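Local coordinates for protein 6-phosphogluconate dehydrogenase, NAD-binding (Geobacter metallireducens, PDB 3PEF) that binds NADP+ and acts as a gamma-hydroxybutyrate dehydrogenase of the beta-hydroxyacid dehydrogenase family, with succinic semialdehyde reductase activity, at residues A[236-239]-A[240-244]; A[278-281]-A[282-285]. The protein carries 2 engineered substitutions. All blocks are in the same frame, centred on the assembly; numbering follows the deposited sequence.

Interaction 1: residues A[236-239]-A[240-244]; sequences HMQK and DLRLA. With NAP (NADP nicotinamide-adenine-dinucleotide phosphate), chain I; GOL (glycerol), chain K.
K239 NZ meets D240 OD1 at 2.8 Å in a salt bridge between adjacent residues of helix 234-251 of the C-terminal helical domain, which contributes two NADP+-binding residues, H236 and K239. The carboxylate oxygen is approached nearly along its C-O bond. NZ also donates to ribose hydroxyl O2D of NADP+ (3.0 Å) and, weakly, to O3D; T96 O takes a further hydrogen bond. Bends of the K239 chain at chi2 (-95°) and chi3 swing the amine round to this acceptor-rich spot. One turn earlier, H236 uses both edge nitrogens in the plane of its ring: NE2 donates to diphosphate oxygen O1A of NADP+ at 2.9 Å, almost straight at 177°, and ND1 shares a hydrogen bond with O1 of a glycerol probably left from crystallisation, so that in this crystal both nitrogens are held. The same glycerol accepts from R242 NH1 through O2 (2.7 Å). The R242 guanidinium lies with one face over the CA and CB of K239, while its NH2 forms a salt bridge with D249 of the second subunit. Q238, whose amide plane stands 72° from that guanidinium, bonds to R269 and N262. Behind these polar groups, D240 N to H236 O and L243 N to K239 O are regular i to i+4 bonds. On the helix face turned toward F265, M237 CE rests 3.9 Å from L241 CD1.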
# COMPACT_ATOMS: atom_id res chain seq x y z
N HIS A 236 9.14 -1.43 18.83
CA HIS A 236 8.22 -0.45 19.42
C HIS A 236 7.64 0.50 18.39
O HIS A 236 6.47 0.90 18.51
CB HIS A 236 8.87 0.32 20.58
CG HIS A 236 9.32 -0.56 21.71
ND1 HIS A 236 8.65 -1.71 22.07
CD2 HIS A 236 10.37 -0.46 22.55
CE1 HIS A 236 9.28 -2.29 23.08
NE2 HIS A 236 10.32 -1.54 23.40
N MET A 237 8.44 0.90 17.41
CA MET A 237 7.92 1.72 16.29
C MET A 237 6.78 0.96 15.63
O MET A 237 5.71 1.51 15.35
CB MET A 237 9.02 2.00 15.25
CG MET A 237 8.53 2.73 13.99
SD MET A 237 8.11 4.49 14.28
CE MET A 237 6.39 4.41 14.67
N GLN A 238 7.01 -0.33 15.39
CA GLN A 238 6.01 -1.14 14.69
C GLN A 238 4.74 -1.28 15.53
O GLN A 238 3.64 -1.26 15.00
CB GLN A 238 6.57 -2.52 14.33
CG GLN A 238 5.73 -3.31 13.32
CD GLN A 238 4.70 -4.21 13.99
OE1 GLN A 238 5.04 -5.06 14.80
NE2 GLN A 238 3.44 -4.02 13.65
N LYS A 239 4.90 -1.45 16.84
CA LYS A 239 3.78 -1.53 17.76
C LYS A 239 2.96 -0.23 17.70
O LYS A 239 1.73 -0.25 17.73
CB LYS A 239 4.28 -1.80 19.19
CG LYS A 239 3.19 -1.67 20.29
CD LYS A 239 3.17 -0.29 20.94
CE LYS A 239 4.47 0.01 21.66
NZ LYS A 239 4.49 1.31 22.37
N ASP A 240 3.65 0.91 17.62
CA ASP A 240 2.96 2.20 17.55
C ASP A 240 2.15 2.32 16.27
O ASP A 240 1.02 2.79 16.28
CB ASP A 240 3.95 3.36 17.67
CG ASP A 240 4.48 3.56 19.10
OD1 ASP A 240 4.05 2.85 20.05
OD2 ASP A 240 5.35 4.44 19.28
N LEU A 241 2.72 1.87 15.15
CA LEU A 241 2.02 1.88 13.88
C LEU A 241 0.80 0.95 13.94
O LEU A 241 -0.29 1.27 13.47
CB LEU A 241 2.98 1.48 12.76
CG LEU A 241 3.62 2.52 11.84
CD1 LEU A 241 3.38 3.99 12.26
CD2 LEU A 241 5.10 2.24 11.63
N ARG A 242 0.99 -0.23 14.52
CA ARG A 242 -0.11 -1.16 14.77
C ARG A 242 -1.24 -0.43 15.48
O ARG A 242 -2.39 -0.48 15.06
CB ARG A 242 0.40 -2.30 15.65
CG ARG A 242 -0.61 -3.35 16.08
CD ARG A 242 0.20 -4.59 16.53
NE ARG A 242 0.69 -4.40 17.87
CZ ARG A 242 1.84 -4.84 18.38
NH1 ARG A 242 2.10 -4.55 19.64
NH2 ARG A 242 2.74 -5.53 17.68
N LEU A 243 -0.91 0.27 16.55
CA LEU A 243 -1.93 0.93 17.36
C LEU A 243 -2.60 2.10 16.65
O LEU A 243 -3.79 2.36 16.88
CB LEU A 243 -1.34 1.39 18.69
CG LEU A 243 -0.84 0.28 19.61
CD1 LEU A 243 -0.23 0.95 20.83
CD2 LEU A 243 -1.96 -0.70 20.01
N ALA A 244 -1.84 2.82 15.83
CA ALA A 244 -2.39 3.95 15.06
C ALA A 244 -3.39 3.49 14.00
O ALA A 244 -4.47 4.06 13.81
CB ALA A 244 -1.26 4.77 14.41
PA NAP I . 12.40 -0.93 26.31
O1A NAP I . 12.25 -2.16 25.50
O2A NAP I . 13.79 -0.52 26.58
O5B NAP I . 11.63 -1.10 27.71
C5B NAP I . 10.41 -1.80 27.78
C4B NAP I . 10.05 -1.90 29.25
O4B NAP I . 8.81 -2.57 29.36
C3B NAP I . 11.07 -2.75 30.01
O3B NAP I . 11.16 -2.17 31.29
C2B NAP I . 10.38 -4.09 30.11
O2B NAP I . 10.77 -4.88 31.20
C1B NAP I . 8.95 -3.62 30.28
N9A NAP I . 8.00 -4.72 30.02
C8A NAP I . 7.73 -5.29 28.80
N7A NAP I . 6.81 -6.27 28.99
C5A NAP I . 6.51 -6.33 30.30
C6A NAP I . 5.63 -7.13 31.01
N6A NAP I . 4.92 -8.05 30.38
N1A NAP I . 5.53 -6.98 32.37
C2A NAP I . 6.28 -6.01 33.02
N3A NAP I . 7.15 -5.21 32.30
C4A NAP I . 7.25 -5.36 30.96
O3 NAP I . 11.63 0.22 25.52
PN NAP I . 11.50 1.77 25.83
O1N NAP I . 11.93 2.53 24.65
O2N NAP I . 12.07 2.10 27.15
O5D NAP I . 9.89 1.73 25.88
C5D NAP I . 9.12 2.17 26.96
C4D NAP I . 7.91 2.90 26.36
O4D NAP I . 8.26 4.17 25.87
C3D NAP I . 7.35 2.18 25.15
O3D NAP I . 5.95 2.32 25.25
C2D NAP I . 7.91 2.94 23.96
O2D NAP I . 7.05 2.83 22.86
C1D NAP I . 7.89 4.34 24.52
N1N NAP I . 8.80 5.34 23.92
C2N NAP I . 10.05 5.00 23.51
C3N NAP I . 10.91 5.96 23.00
C7N NAP I . 12.30 5.59 22.59
O7N NAP I . 12.94 6.43 21.69
N7N NAP I . 12.92 4.48 23.03
C4N NAP I . 10.51 7.30 22.91
C5N NAP I . 9.24 7.65 23.37
C6N NAP I . 8.39 6.67 23.89
P2B NAP I . 12.10 -5.81 31.14
O1X NAP I . 11.91 -6.87 32.22
O2X NAP I . 12.19 -6.43 29.78
O3X NAP I . 13.32 -4.97 31.40
C1 GOL K . 6.45 -4.89 20.55
O1 GOL K . 6.48 -3.70 21.34
C2 GOL K . 5.02 -5.26 20.16
O2 GOL K . 4.12 -5.20 21.26
C3 GOL K . 4.94 -6.61 19.42
O3 GOL K . 4.94 -7.73 20.28

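Interaction 2: residues A[278-281]-A[282-285]. Engineered in segment 282-285: Y285 (natural residue Ile).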
# COMPACT_ATOMS: atom_id res chain seq x y z
N PHE A 278 14.85 1.91 15.08
CA PHE A 278 13.82 1.83 14.05
C PHE A 278 14.34 2.26 12.68
O PHE A 278 13.80 1.86 11.66
CB PHE A 278 12.54 2.58 14.45
CG PHE A 278 12.62 4.07 14.36
CD1 PHE A 278 13.52 4.78 15.13
CD2 PHE A 278 11.76 4.77 13.51
CE1 PHE A 278 13.58 6.17 15.05
CE2 PHE A 278 11.81 6.15 13.43
CZ PHE A 278 12.72 6.85 14.21
N SER A 279 15.43 3.02 12.64
CA SER A 279 16.04 3.35 11.35
C SER A 279 16.60 2.12 10.65
O SER A 279 16.94 2.18 9.48
CB SER A 279 17.14 4.41 11.50
OG SER A 279 18.06 4.03 12.51
N ALA A 280 16.70 1.00 11.37
CA ALA A 280 17.14 -0.25 10.75
C ALA A 280 16.22 -0.73 9.63
O ALA A 280 16.58 -1.61 8.84
CB ALA A 280 17.36 -1.37 11.81
N ILE A 281 15.01 -0.16 9.55
CA ILE A 281 14.13 -0.49 8.43
C ILE A 281 14.87 -0.27 7.10
O ILE A 281 14.58 -0.93 6.10
CB ILE A 281 12.79 0.31 8.48
CG1 ILE A 281 11.80 -0.25 7.45
CG2 ILE A 281 13.03 1.79 8.31
CD1 ILE A 281 10.48 0.52 7.32
N PHE A 282 15.84 0.63 7.09
CA PHE A 282 16.65 0.85 5.89
C PHE A 282 17.26 -0.43 5.32
O PHE A 282 17.43 -0.55 4.10
CB PHE A 282 17.78 1.84 6.17
CG PHE A 282 18.73 2.01 5.01
CD1 PHE A 282 18.41 2.88 3.96
CD2 PHE A 282 19.93 1.33 4.96
CE1 PHE A 282 19.29 3.05 2.88
CE2 PHE A 282 20.82 1.50 3.89
CZ PHE A 282 20.49 2.36 2.85
N LYS A 283 17.60 -1.36 6.20
CA LYS A 283 18.31 -2.58 5.78
C LYS A 283 17.43 -3.55 5.01
O LYS A 283 17.93 -4.42 4.29
CB LYS A 283 18.98 -3.27 6.98
CG LYS A 283 20.21 -2.53 7.46
CD LYS A 283 21.01 -3.35 8.47
CE LYS A 283 20.34 -3.42 9.83
NZ LYS A 283 21.00 -4.43 10.71
N THR A 284 16.11 -3.41 5.14
CA THR A 284 15.19 -4.21 4.35
C THR A 284 15.10 -3.67 2.92
O THR A 284 14.59 -4.35 2.03
CB THR A 284 13.78 -4.20 4.95
OG1 THR A 284 13.22 -2.89 4.83
CG2 THR A 284 13.82 -4.59 6.42
N TYR A 285 15.57 -2.44 2.70
CA TYR A 285 15.45 -1.81 1.38
C TYR A 285 16.65 -2.08 0.48
O TYR A 285 16.65 -1.71 -0.70
CB TYR A 285 15.25 -0.30 1.50
CG TYR A 285 13.86 0.12 1.93
CD1 TYR A 285 12.73 -0.35 1.27
CD2 TYR A 285 13.68 1.01 2.98
CE1 TYR A 285 11.46 0.04 1.66
CE2 TYR A 285 12.42 1.41 3.38
CZ TYR A 285 11.31 0.92 2.72
OH TYR A 285 10.05 1.33 3.12
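T284 reaches back across one turn to I281, and its side chain can be followed outward from CB. CB itself stands 3.6 Å from I281 O, and its two branches part there. The hydroxyl branch, placed between the backbone N and the carbonyl carbon by a chi1 of 68°, brings OG1 to 2.7 Å from I281 O. OG1 donates to that oxygen in the carbonyl plane, with a C=O...O angle of 153°. The methyl CG2, set anti to the carbonyl carbon, lies alongside the same oxygen at van der Waals distance, and the T284 side chain also touches A268 of helix 256-270. I281 O is thus gripped twice by one residue, because T284 N also donates to it at 3.1 Å, from 54° out of the carbonyl plane. That backbone bond continues an i to i+3 pattern of 3-10 type turns: F282 N bonds to S279 O and K283 N to A280 O, each likewise arriving from above the carbonyl plane. These turns form the segment that follows helix 256-270 near the C-terminal end of the helical domain. The engineered Y285 (isoleucine in the natural protein) lays one ring face beneath OG1 of its neighbour T284, 4.2 Å from the ring plane and over its centre. I281 has CG1 anti to the backbone N; its side chain packs on L264 and F265 of helix 256-270, and CG1 comes near Y285 CE2. From the other side of the turn, K283 passes its CE by A280 CB at 4.1 Å; its amine forms a salt bridge with E276, and K283 makes a cation-pi contact with F273. F282 instead turns toward helices 166-194 and 214-224, touching C186 and I223.

How the interactions relate
From the N terminus, the chain first runs through the Rossmann-type nucleotide-binding domain and long helix 166-194, then reaches interaction 1 within helix 234-251. That contact ends before helix 256-270 begins, and interaction 2 follows in the turns after it. The two are in series, neither nested nor crossed, and each spans only neighbouring turns without closing a long loop. Their centres lie 16 Å apart, yet they touch directly: M237 CB packs against F278 CB at 3.7 Å. Helices 166-194 and 256-270 border both, with F265 meeting M237 and L241 of one and I281 of the other. Interaction 1 faces the cofactor; interaction 2 lies farther from the chain's centre.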